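Local atomic coordinates of L544 (Acanthamoeba polyphaga mimivirus, PDB entry 4AMQ), a protein that probably acts as a nucleotidyl transferase of the giant virus, with manganese ions bound at its likely catalytic centre. Residues K277-L280 against V281-D284; V185-Q188 against D189-N193; K362-T365 against R366-I370. All blocks are in the same frame, centred on the assembly; numbering follows the deposited sequence.

Contact 1: residues K277-L280 against V281-D284; sequences KQLL and VRID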
ATOM      1  N   LYS A 277     -11.122   4.062   6.451  1.00 26.77           N
ATOM      2  CA  LYS A 277     -10.168   3.682   5.413  1.00 28.75           C
ATOM      3  C   LYS A 277      -8.753   4.130   5.773  1.00 27.17           C
ATOM      4  O   LYS A 277      -7.788   3.403   5.545  1.00 26.62           O
ATOM      5  CB  LYS A 277     -10.592   4.246   4.048  1.00 26.13           C
ATOM      6  CG  LYS A 277      -9.528   4.152   2.963  1.00 26.17           C
ATOM      7  CD  LYS A 277     -10.143   4.208   1.563  1.00 29.85           C
ATOM      8  CE  LYS A 277     -10.941   5.482   1.326  1.00 25.24           C
ATOM      9  NZ  LYS A 277     -10.071   6.688   1.236  1.00 27.42           N
ATOM     10  N   GLN A 278      -8.637   5.323   6.348  1.00 25.91           N
ATOM     11  CA  GLN A 278      -7.329   5.872   6.690  1.00 26.45           C
ATOM     12  C   GLN A 278      -6.658   5.041   7.780  1.00 25.79           C
ATOM     13  O   GLN A 278      -5.458   4.786   7.724  1.00 25.85           O
ATOM     14  CB  GLN A 278      -7.448   7.338   7.124  1.00 25.85           C
ATOM     15  CG  GLN A 278      -6.114   8.078   7.161  1.00 24.11           C
ATOM     16  CD  GLN A 278      -6.169   9.348   7.991  1.00 30.39           C
ATOM     17  OE1 GLN A 278      -6.480   9.311   9.184  1.00 29.18           O
ATOM     18  NE2 GLN A 278      -5.865  10.477   7.365  1.00 26.55           N
ATOM     19  N   LEU A 279      -7.441   4.614   8.766  1.00 25.36           N
ATOM     20  CA  LEU A 279      -6.928   3.774   9.844  1.00 28.06           C
ATOM     21  C   LEU A 279      -6.468   2.401   9.354  1.00 27.67           C
ATOM     22  O   LEU A 279      -5.519   1.838   9.894  1.00 24.69           O
ATOM     23  CB  LEU A 279      -7.962   3.628  10.963  1.00 25.33           C
ATOM     24  CG  LEU A 279      -8.031   4.803  11.940  1.00 28.84           C
ATOM     25  CD1 LEU A 279      -9.175   4.617  12.926  1.00 33.56           C
ATOM     26  CD2 LEU A 279      -6.703   4.968  12.675  1.00 28.12           C
ATOM     27  N   LEU A 280      -7.140   1.867   8.336  1.00 24.01           N
ATOM     28  CA  LEU A 280      -6.724   0.598   7.745  1.00 25.31           C
ATOM     29  C   LEU A 280      -5.368   0.749   7.063  1.00 25.86           C
ATOM     30  O   LEU A 280      -4.480  -0.089   7.232  1.00 25.24           O
ATOM     31  CB  LEU A 280      -7.762   0.089   6.739  1.00 25.13           C
ATOM     32  CG  LEU A 280      -9.127  -0.299   7.311  1.00 28.04           C
ATOM     33  CD1 LEU A 280     -10.072  -0.719   6.200  1.00 28.88           C
ATOM     34  CD2 LEU A 280      -8.977  -1.408   8.346  1.00 29.37           C
ATOM     35  N   VAL A 281      -5.221   1.821   6.290  1.00 21.23           N
ATOM     36  CA  VAL A 281      -3.958   2.120   5.619  1.00 23.31           C
ATOM     37  C   VAL A 281      -2.833   2.377   6.624  1.00 23.88           C
ATOM     38  O   VAL A 281      -1.685   1.989   6.401  1.00 24.72           O
ATOM     39  CB  VAL A 281      -4.092   3.347   4.697  1.00 23.31           C
ATOM     40  CG1 VAL A 281      -2.735   3.751   4.158  1.00 26.58           C
ATOM     41  CG2 VAL A 281      -5.070   3.057   3.554  1.00 24.91           C
ATOM     42  N   ARG A 282      -3.171   3.037   7.727  1.00 25.66           N
ATOM     43  CA  ARG A 282      -2.186   3.378   8.746  1.00 23.03           C
ATOM     44  C   ARG A 282      -1.699   2.122   9.470  1.00 22.28           C
ATOM     45  O   ARG A 282      -0.535   2.027   9.842  1.00 22.85           O
ATOM     46  CB  ARG A 282      -2.763   4.406   9.723  1.00 24.50           C
ATOM     47  CG  ARG A 282      -2.945   5.798   9.107  1.00 27.15           C
ATOM     48  CD  ARG A 282      -3.936   6.659   9.884  1.00 29.54           C
ATOM     49  NE  ARG A 282      -3.612   6.753  11.305  1.00 31.65           N
ATOM     50  CZ  ARG A 282      -4.302   7.476  12.183  1.00 30.40           C
ATOM     51  NH1 ARG A 282      -5.354   8.180  11.787  1.00 30.10           N
ATOM     52  NH2 ARG A 282      -3.937   7.496  13.459  1.00 28.30           N
ATOM     53  N   ILE A 283      -2.593   1.154   9.650  1.00 23.95           N
ATOM     54  CA  ILE A 283      -2.216  -0.147  10.200  1.00 24.45           C
ATOM     55  C   ILE A 283      -1.365  -0.936   9.198  1.00 24.59           C
ATOM     56  O   ILE A 283      -0.425  -1.624   9.587  1.00 25.07           O
ATOM     57  CB  ILE A 283      -3.454  -0.968  10.603  1.00 25.86           C
ATOM     58  CG1 ILE A 283      -4.138  -0.336  11.819  1.00 25.51           C
ATOM     59  CG2 ILE A 283      -3.069  -2.405  10.909  1.00 28.89           C
ATOM     60  CD1 ILE A 283      -5.496  -0.920  12.131  1.00 23.98           C
ATOM     61  N   ASP A 284      -1.688  -0.834   7.909  1.00 24.31           N
ATOM     62  CA  ASP A 284      -0.845  -1.428   6.869  1.00 26.23           C
ATOM     63  C   ASP A 284       0.571  -0.831   6.870  1.00 22.50           C
ATOM     64  O   ASP A 284       1.546  -1.529   6.613  1.00 25.06           O
ATOM     65  CB  ASP A 284      -1.475  -1.251   5.490  1.00 30.86           C
ATOM     66  CG  ASP A 284      -2.596  -2.231   5.227  1.00 39.76           C
ATOM     67  OD1 ASP A 284      -2.561  -3.353   5.779  1.00 40.34           O
ATOM     68  OD2 ASP A 284      -3.506  -1.880   4.447  1.00 43.60           O
TER
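Lys-277 O accepts from Val-281 N, and Gln-278, Leu-279 and Leu-280 repeat the pattern with Arg-282, Ile-283 and Asp-284: four successive i to i+4 bonds mark a regular turn inside alpha-helix 274-292. The shortest, from Arg-282 N to Gln-278 O, measures 2.9 Å. At the start of the turn Val-281 N lies 3.1 Å from Lys-277 O. The side-chain contact centres on Arg-282. Its NH1 donates to Gln-278 OE1 at 3.1 Å, a bent bond (N-H...O 146°) in which OE1 lies at the guanidinium edge while NH1 stands above the amide's own carbonyl plane; the two flat groups are turned 65° apart. Leu-279 covers one guanidinium face. With chi1 of -81° setting its CG opposite the carbonyl carbon, the branch ending in CD2 comes over the centre of the group. NH1 also makes a salt bridge to Asp-310, and Gln-278 NE2 bonds to the backbone O atoms of Leu-24 and of Ile-64, two residues before metal-binding Asp-66, so the buried pair ties this helix to helix 297-311 and to those backbones. Opposite charge and an apolar cover together probably restrict rotation of the guanidinium, whose CZ lies 3.5 Å from Leu-279 CD2.

Contact 2: residues V185-Q188 against D189-N193; sequences VSFQ and DVVKN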
ATOM      1  N   VAL A 185      21.673 -11.977  -8.422  1.00 54.09           N
ATOM      2  CA  VAL A 185      21.180 -11.026  -9.414  1.00 50.29           C
ATOM      3  C   VAL A 185      21.772  -9.643  -9.168  1.00 51.63           C
ATOM      4  O   VAL A 185      22.015  -9.259  -8.024  1.00 53.62           O
ATOM      5  CB  VAL A 185      19.646 -10.940  -9.400  1.00 53.42           C
ATOM      6  CG1 VAL A 185      19.175 -10.081  -8.235  1.00 52.71           C
ATOM      7  CG2 VAL A 185      19.135 -10.380 -10.717  1.00 50.43           C
ATOM      8  N   SER A 186      22.009  -8.900 -10.244  1.00 47.55           N
ATOM      9  CA  SER A 186      22.633  -7.585 -10.136  1.00 49.42           C
ATOM     10  C   SER A 186      21.685  -6.470 -10.570  1.00 50.18           C
ATOM     11  O   SER A 186      20.891  -6.640 -11.496  1.00 45.65           O
ATOM     12  CB  SER A 186      23.928  -7.533 -10.947  1.00 53.84           C
ATOM     13  OG  SER A 186      24.468  -6.222 -10.958  1.00 54.41           O
ATOM     14  N   PHE A 187      21.782  -5.328  -9.898  1.00 46.06           N
ATOM     15  CA  PHE A 187      20.835  -4.238 -10.097  1.00 45.91           C
ATOM     16  C   PHE A 187      20.960  -3.592 -11.471  1.00 49.63           C
ATOM     17  O   PHE A 187      19.962  -3.210 -12.078  1.00 48.89           O
ATOM     18  CB  PHE A 187      20.995  -3.180  -9.006  1.00 45.04           C
ATOM     19  CG  PHE A 187      19.916  -2.141  -9.010  1.00 42.54           C
ATOM     20  CD1 PHE A 187      18.705  -2.376  -8.380  1.00 37.59           C
ATOM     21  CD2 PHE A 187      20.107  -0.930  -9.650  1.00 43.59           C
ATOM     22  CE1 PHE A 187      17.708  -1.419  -8.385  1.00 38.60           C
ATOM     23  CE2 PHE A 187      19.115   0.031  -9.658  1.00 45.62           C
ATOM     24  CZ  PHE A 187      17.914  -0.214  -9.024  1.00 40.49           C
ATOM     25  N   GLN A 188      22.186  -3.466 -11.963  1.00 51.22           N
ATOM     26  CA  GLN A 188      22.399  -2.883 -13.278  1.00 52.70           C
ATOM     27  C   GLN A 188      21.694  -3.688 -14.369  1.00 51.06           C
ATOM     28  O   GLN A 188      21.106  -3.117 -15.287  1.00 54.10           O
ATOM     29  CB  GLN A 188      23.891  -2.755 -13.581  1.00 54.77           C
ATOM     30  CG  GLN A 188      24.182  -2.114 -14.925  1.00 60.74           C
ATOM     31  CD  GLN A 188      23.435  -0.808 -15.112  1.00 59.27           C
ATOM     32  OE1 GLN A 188      23.485   0.077 -14.257  1.00 59.48           O
ATOM     33  NE2 GLN A 188      22.722  -0.690 -16.227  1.00 53.04           N
ATOM     34  N   ASP A 189      21.748  -5.015 -14.263  1.00 50.10           N
ATOM     35  CA  ASP A 189      21.093  -5.886 -15.232  1.00 52.06           C
ATOM     36  C   ASP A 189      19.600  -5.601 -15.242  1.00 51.32           C
ATOM     37  O   ASP A 189      18.980  -5.493 -16.301  1.00 52.82           O
ATOM     38  CB  ASP A 189      21.319  -7.361 -14.884  1.00 53.90           C
ATOM     39  CG  ASP A 189      22.732  -7.831 -15.178  1.00 56.03           C
ATOM     40  OD1 ASP A 189      23.590  -6.994 -15.536  1.00 54.65           O
ATOM     41  OD2 ASP A 189      22.985  -9.047 -15.034  1.00 58.07           O
ATOM     42  N   VAL A 190      19.031  -5.471 -14.049  1.00 50.69           N
ATOM     43  CA  VAL A 190      17.595  -5.260 -13.901  1.00 47.20           C
ATOM     44  C   VAL A 190      17.113  -3.945 -14.521  1.00 45.73           C
ATOM     45  O   VAL A 190      16.094  -3.919 -15.206  1.00 48.19           O
ATOM     46  CB  VAL A 190      17.169  -5.332 -12.423  1.00 49.59           C
ATOM     47  CG1 VAL A 190      15.725  -4.916 -12.268  1.00 47.42           C
ATOM     48  CG2 VAL A 190      17.383  -6.743 -11.883  1.00 44.74           C
ATOM     49  N   VAL A 191      17.838  -2.857 -14.282  1.00 44.23           N
ATOM     50  CA  VAL A 191      17.469  -1.573 -14.875  1.00 50.13           C
ATOM     51  C   VAL A 191      17.576  -1.597 -16.402  1.00 49.78           C
ATOM     52  O   VAL A 191      16.798  -0.945 -17.097  1.00 46.90           O
ATOM     53  CB  VAL A 191      18.307  -0.402 -14.310  1.00 51.72           C
ATOM     54  CG1 VAL A 191      19.681  -0.877 -13.887  1.00 54.70           C
ATOM     55  CG2 VAL A 191      18.413   0.718 -15.334  1.00 50.49           C
ATOM     56  N   LYS A 192      18.537  -2.356 -16.918  1.00 52.36           N
ATOM     57  CA  LYS A 192      18.740  -2.443 -18.359  1.00 54.01           C
ATOM     58  C   LYS A 192      17.603  -3.210 -19.028  1.00 50.62           C
ATOM     59  O   LYS A 192      17.258  -2.947 -20.180  1.00 51.62           O
ATOM     60  CB  LYS A 192      20.085  -3.101 -18.680  1.00 55.73           C
ATOM     61  CG  LYS A 192      20.496  -2.989 -20.143  1.00 60.94           C
ATOM     62  CD  LYS A 192      20.688  -1.532 -20.547  1.00 65.37           C
ATOM     63  CE  LYS A 192      20.904  -1.391 -22.049  1.00 66.48           C
ATOM     64  NZ  LYS A 192      21.042   0.037 -22.456  1.00 67.75           N
ATOM     65  N   ASN A 193      17.019  -4.151 -18.296  1.00 50.34           N
ATOM     66  CA  ASN A 193      15.944  -4.979 -18.830  1.00 46.13           C
ATOM     67  C   ASN A 193      14.553  -4.457 -18.497  1.00 46.02           C
ATOM     68  O   ASN A 193      13.550  -5.111 -18.789  1.00 39.67           O
ATOM     69  CB  ASN A 193      16.085  -6.422 -18.341  1.00 49.09           C
ATOM     70  CG  ASN A 193      17.273  -7.130 -18.961  1.00 60.36           C
ATOM     71  OD1 ASN A 193      17.240  -7.507 -20.134  1.00 64.79           O
ATOM     72  ND2 ASN A 193      18.326  -7.321 -18.175  1.00 58.54           N
TER
HETATM   73  O   HOH W   1      21.829 -10.222 -12.948  1.00 45.79           O
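Val-191 CG1 meets Gln-188 and Phe-187 together: it lies 3.8 Å from Gln-188 NE2 and 4.3 Å from Phe-187 CD2, approaching the ring obliquely. The methyl is also pressed to 3.0 Å from both Phe-187 O and Gln-188 O, with chi1 at an unstaggered 29°, so its placement is strained or less sure. Gln-188 bends at chi2 (51°), which folds its amide back over that methyl. At the strand-to-helix junction Val-185 CG2 touches Val-190 CG2 at 4.2 Å. Ser-186 holds the N-cap position of helix 187-192. Its backbone O takes a weak bond from Val-190 N, whereas Val-191 N to Phe-187 O is firmer at 3.1 Å and nearly straight at 165°. A water bridges the start of the helix, accepting from Ser-186 N and donating to Asp-189 OD2 at 2.7 Å. At the other end Asn-193 turns back so that both its N and its ND2 donate to Asp-189 O; ND2 lies 2.7 Å from that oxygen, above the carbonyl plane. Further out, Ser-186 OG bonds to Gly-175 O and Lys-192 NZ pairs with Asp-79. The short helix packs Phe-187 edge-to-face with Trp-167 of strand 164-167 and against Val-104 of strand 99-108, while Val-191 rests on Ile-82 of helix 82-93.

Contact 3: residues K362-T365 against R366-I370; sequences KYFT and RYINI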
ATOM      1  N   LYS A 362     -26.032  -0.777   3.302  1.00 44.08           N
ATOM      2  CA  LYS A 362     -27.226  -0.096   2.818  1.00 45.04           C
ATOM      3  C   LYS A 362     -26.923   0.853   1.668  1.00 47.84           C
ATOM      4  O   LYS A 362     -27.720   0.987   0.737  1.00 47.79           O
ATOM      5  CB  LYS A 362     -27.903   0.662   3.956  1.00 47.74           C
ATOM      6  CG  LYS A 362     -26.925   1.383   4.861  1.00 49.81           C
ATOM      7  CD  LYS A 362     -27.638   2.249   5.888  1.00 54.62           C
ATOM      8  CE  LYS A 362     -28.322   3.429   5.230  1.00 59.01           C
ATOM      9  NZ  LYS A 362     -28.742   4.459   6.221  1.00 61.38           N
ATOM     10  N   TYR A 363     -25.774   1.520   1.732  1.00 47.15           N
ATOM     11  CA  TYR A 363     -25.375   2.403   0.646  1.00 39.61           C
ATOM     12  C   TYR A 363     -25.028   1.594  -0.593  1.00 40.33           C
ATOM     13  O   TYR A 363     -25.212   2.054  -1.719  1.00 45.92           O
ATOM     14  CB  TYR A 363     -24.206   3.288   1.062  1.00 38.25           C
ATOM     15  CG  TYR A 363     -24.551   4.172   2.229  1.00 46.15           C
ATOM     16  CD1 TYR A 363     -25.200   5.382   2.035  1.00 49.44           C
ATOM     17  CD2 TYR A 363     -24.248   3.789   3.530  1.00 43.61           C
ATOM     18  CE1 TYR A 363     -25.532   6.190   3.099  1.00 50.23           C
ATOM     19  CE2 TYR A 363     -24.578   4.591   4.601  1.00 45.76           C
ATOM     20  CZ  TYR A 363     -25.219   5.792   4.380  1.00 50.86           C
ATOM     21  OH  TYR A 363     -25.553   6.604   5.439  1.00 52.19           O
ATOM     22  N   PHE A 364     -24.526   0.384  -0.382  1.00 37.02           N
ATOM     23  CA  PHE A 364     -24.280  -0.516  -1.491  1.00 42.09           C
ATOM     24  C   PHE A 364     -25.601  -0.917  -2.139  1.00 46.82           C
ATOM     25  O   PHE A 364     -25.818  -0.674  -3.326  1.00 42.39           O
ATOM     26  CB  PHE A 364     -23.526  -1.762  -1.035  1.00 37.22           C
ATOM     27  CG  PHE A 364     -23.347  -2.779  -2.122  1.00 43.21           C
ATOM     28  CD1 PHE A 364     -22.430  -2.569  -3.138  1.00 43.91           C
ATOM     29  CD2 PHE A 364     -24.109  -3.935  -2.141  1.00 44.01           C
ATOM     30  CE1 PHE A 364     -22.268  -3.498  -4.148  1.00 43.35           C
ATOM     31  CE2 PHE A 364     -23.951  -4.869  -3.147  1.00 45.85           C
ATOM     32  CZ  PHE A 364     -23.030  -4.648  -4.152  1.00 48.47           C
ATOM     33  N   THR A 365     -26.480  -1.531  -1.349  1.00 42.49           N
ATOM     34  CA  THR A 365     -27.768  -2.001  -1.851  1.00 50.69           C
ATOM     35  C   THR A 365     -28.541  -0.885  -2.550  1.00 48.73           C
ATOM     36  O   THR A 365     -29.204  -1.118  -3.559  1.00 51.10           O
ATOM     37  CB  THR A 365     -28.634  -2.607  -0.726  1.00 49.48           C
ATOM     38  OG1 THR A 365     -28.860  -1.626   0.294  1.00 51.57           O
ATOM     39  CG2 THR A 365     -27.944  -3.821  -0.113  1.00 44.19           C
ATOM     40  N   ARG A 366     -28.443   0.325  -2.012  1.00 45.56           N
ATOM     41  CA  ARG A 366     -29.115   1.483  -2.592  1.00 44.28           C
ATOM     42  C   ARG A 366     -28.630   1.796  -4.004  1.00 50.03           C
ATOM     43  O   ARG A 366     -29.432   1.979  -4.919  1.00 50.69           O
ATOM     44  CB  ARG A 366     -28.914   2.709  -1.707  1.00 45.24           C
ATOM     45  CG  ARG A 366     -29.323   4.012  -2.366  1.00 51.08           C
ATOM     46  CD  ARG A 366     -29.008   5.188  -1.470  1.00 58.41           C
ATOM     47  NE  ARG A 366     -29.609   5.029  -0.149  1.00 65.67           N
ATOM     48  CZ  ARG A 366     -29.372   5.835   0.881  1.00 67.55           C
ATOM     49  NH1 ARG A 366     -28.540   6.861   0.746  1.00 63.82           N
ATOM     50  NH2 ARG A 366     -29.965   5.614   2.048  1.00 66.47           N
ATOM     51  N   TYR A 367     -27.313   1.865  -4.178  1.00 45.05           N
ATOM     52  CA  TYR A 367     -26.743   2.239  -5.467  1.00 47.03           C
ATOM     53  C   TYR A 367     -26.684   1.078  -6.459  1.00 48.47           C
ATOM     54  O   TYR A 367     -26.746   1.287  -7.672  1.00 46.90           O
ATOM     55  CB  TYR A 367     -25.374   2.903  -5.287  1.00 40.15           C
ATOM     56  CG  TYR A 367     -25.472   4.269  -4.647  1.00 42.58           C
ATOM     57  CD1 TYR A 367     -25.773   5.391  -5.406  1.00 45.71           C
ATOM     58  CD2 TYR A 367     -25.281   4.436  -3.281  1.00 43.31           C
ATOM     59  CE1 TYR A 367     -25.873   6.642  -4.828  1.00 43.51           C
ATOM     60  CE2 TYR A 367     -25.381   5.682  -2.693  1.00 42.72           C
ATOM     61  CZ  TYR A 367     -25.677   6.780  -3.469  1.00 45.40           C
ATOM     62  OH  TYR A 367     -25.778   8.023  -2.889  1.00 43.41           O
ATOM     63  N   ILE A 368     -26.578  -0.145  -5.947  1.00 42.54           N
ATOM     64  CA  ILE A 368     -26.596  -1.315  -6.816  1.00 46.00           C
ATOM     65  C   ILE A 368     -27.987  -1.490  -7.429  1.00 51.94           C
ATOM     66  O   ILE A 368     -28.127  -2.011  -8.536  1.00 50.07           O
ATOM     67  CB  ILE A 368     -26.173  -2.598  -6.068  1.00 48.77           C
ATOM     68  CG1 ILE A 368     -25.884  -3.726  -7.061  1.00 46.76           C
ATOM     69  CG2 ILE A 368     -27.237  -3.018  -5.066  1.00 49.78           C
ATOM     70  CD1 ILE A 368     -24.817  -3.384  -8.075  1.00 53.54           C
ATOM     71  N   ASN A 369     -29.010  -1.038  -6.708  1.00 51.64           N
ATOM     72  CA  ASN A 369     -30.383  -1.100  -7.198  1.00 54.11           C
ATOM     73  C   ASN A 369     -30.672  -0.015  -8.225  1.00 55.61           C
ATOM     74  O   ASN A 369     -31.721  -0.020  -8.867  1.00 55.16           O
ATOM     75  CB  ASN A 369     -31.381  -1.004  -6.044  1.00 49.47           C
ATOM     76  CG  ASN A 369     -31.487  -2.293  -5.258  1.00 57.71           C
ATOM     77  OD1 ASN A 369     -31.035  -3.346  -5.709  1.00 58.31           O
ATOM     78  ND2 ASN A 369     -32.097  -2.220  -4.081  1.00 58.27           N
ATOM     79  N   ILE A 370     -29.741   0.922  -8.365  1.00 49.89           N
ATOM     80  CA  ILE A 370     -29.854   1.956  -9.383  1.00 49.44           C
ATOM     81  C   ILE A 370     -29.384   1.406 -10.725  1.00 50.35           C
ATOM     82  O   ILE A 370     -29.772   1.894 -11.786  1.00 51.45           O
ATOM     83  CB  ILE A 370     -29.052   3.214  -8.997  1.00 48.26           C
ATOM     84  CG1 ILE A 370     -29.658   3.856  -7.746  1.00 50.89           C
ATOM     85  CG2 ILE A 370     -29.031   4.213 -10.138  1.00 45.81           C
ATOM     86  CD1 ILE A 370     -29.047   5.188  -7.381  1.00 45.15           C
TER
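The Phe-364 ring takes Ile-368 CB over one face, 4.2 Å above the plane and displaced toward the rim; the two side chains run alongside each other, and Phe-364 CZ touches Ile-368 CG1. Tyr-363 carries the aliphatic CE of its own neighbour Lys-362 over one face. Arg-366 NH1 approaches the Tyr-363 ring obliquely, 3.9 Å from CD1, with CD1 in turn over a face of the guanidinium and the planes 67° apart. The Tyr-367 ring has Arg-366 CG over one face, and Tyr-367 OH bonds to Gln-264 OE1 of helix 259-272. Behind these groups runs the backbone of helix 334-368, in its C-terminal part. Ile-368 N donates to Phe-364 O at 2.8 Å. Lys-362 O is gripped twice from the same face of its plane, by Arg-366 N at 2.9 Å and by Thr-365 OG1, also at 2.9 Å; Thr-365 chi1 of 59° turns that hydroxyl back to the carbonyl. The Asn-369 N to Thr-365 O bond, 3.2 Å with an angle of 140°, is longer and more bent. Phe-364, Tyr-367 and Ile-368 all pack on Leu-251 of helix 248-254, giving an inner apolar surface. On the outer surface Lys-362 and Arg-366 lie side by side and bring like charges near each other, NZ of Lys-362 being 4.5 Å from NH2 of Arg-366; their repulsion is probably damped by solvent, since both residues are exposed.

How the contacts relate
The three contacts are local turns set apart in the fold. Contact 1 and contact 3 belong to the helical domain, in helices 274-292 and 334-368, with centres about 25 Å apart and nearest atoms about 13 Å apart. They are connected through the long helix 334-368, whose Tyr-349 touches Leu-280 and Ile-283 of contact 1. Contact 2 belongs to the nucleotidyltransferase domain; its centre is about 34 Å from that of contact 1 and about 49 Å from that of contact 3, on the opposite side of the chain's centre from contact 3. Contact 1 lies by the manganese site: the side chain of Val-281 is about 8 Å from a manganese ion, near metal-binding Asp-66 and Asp-68.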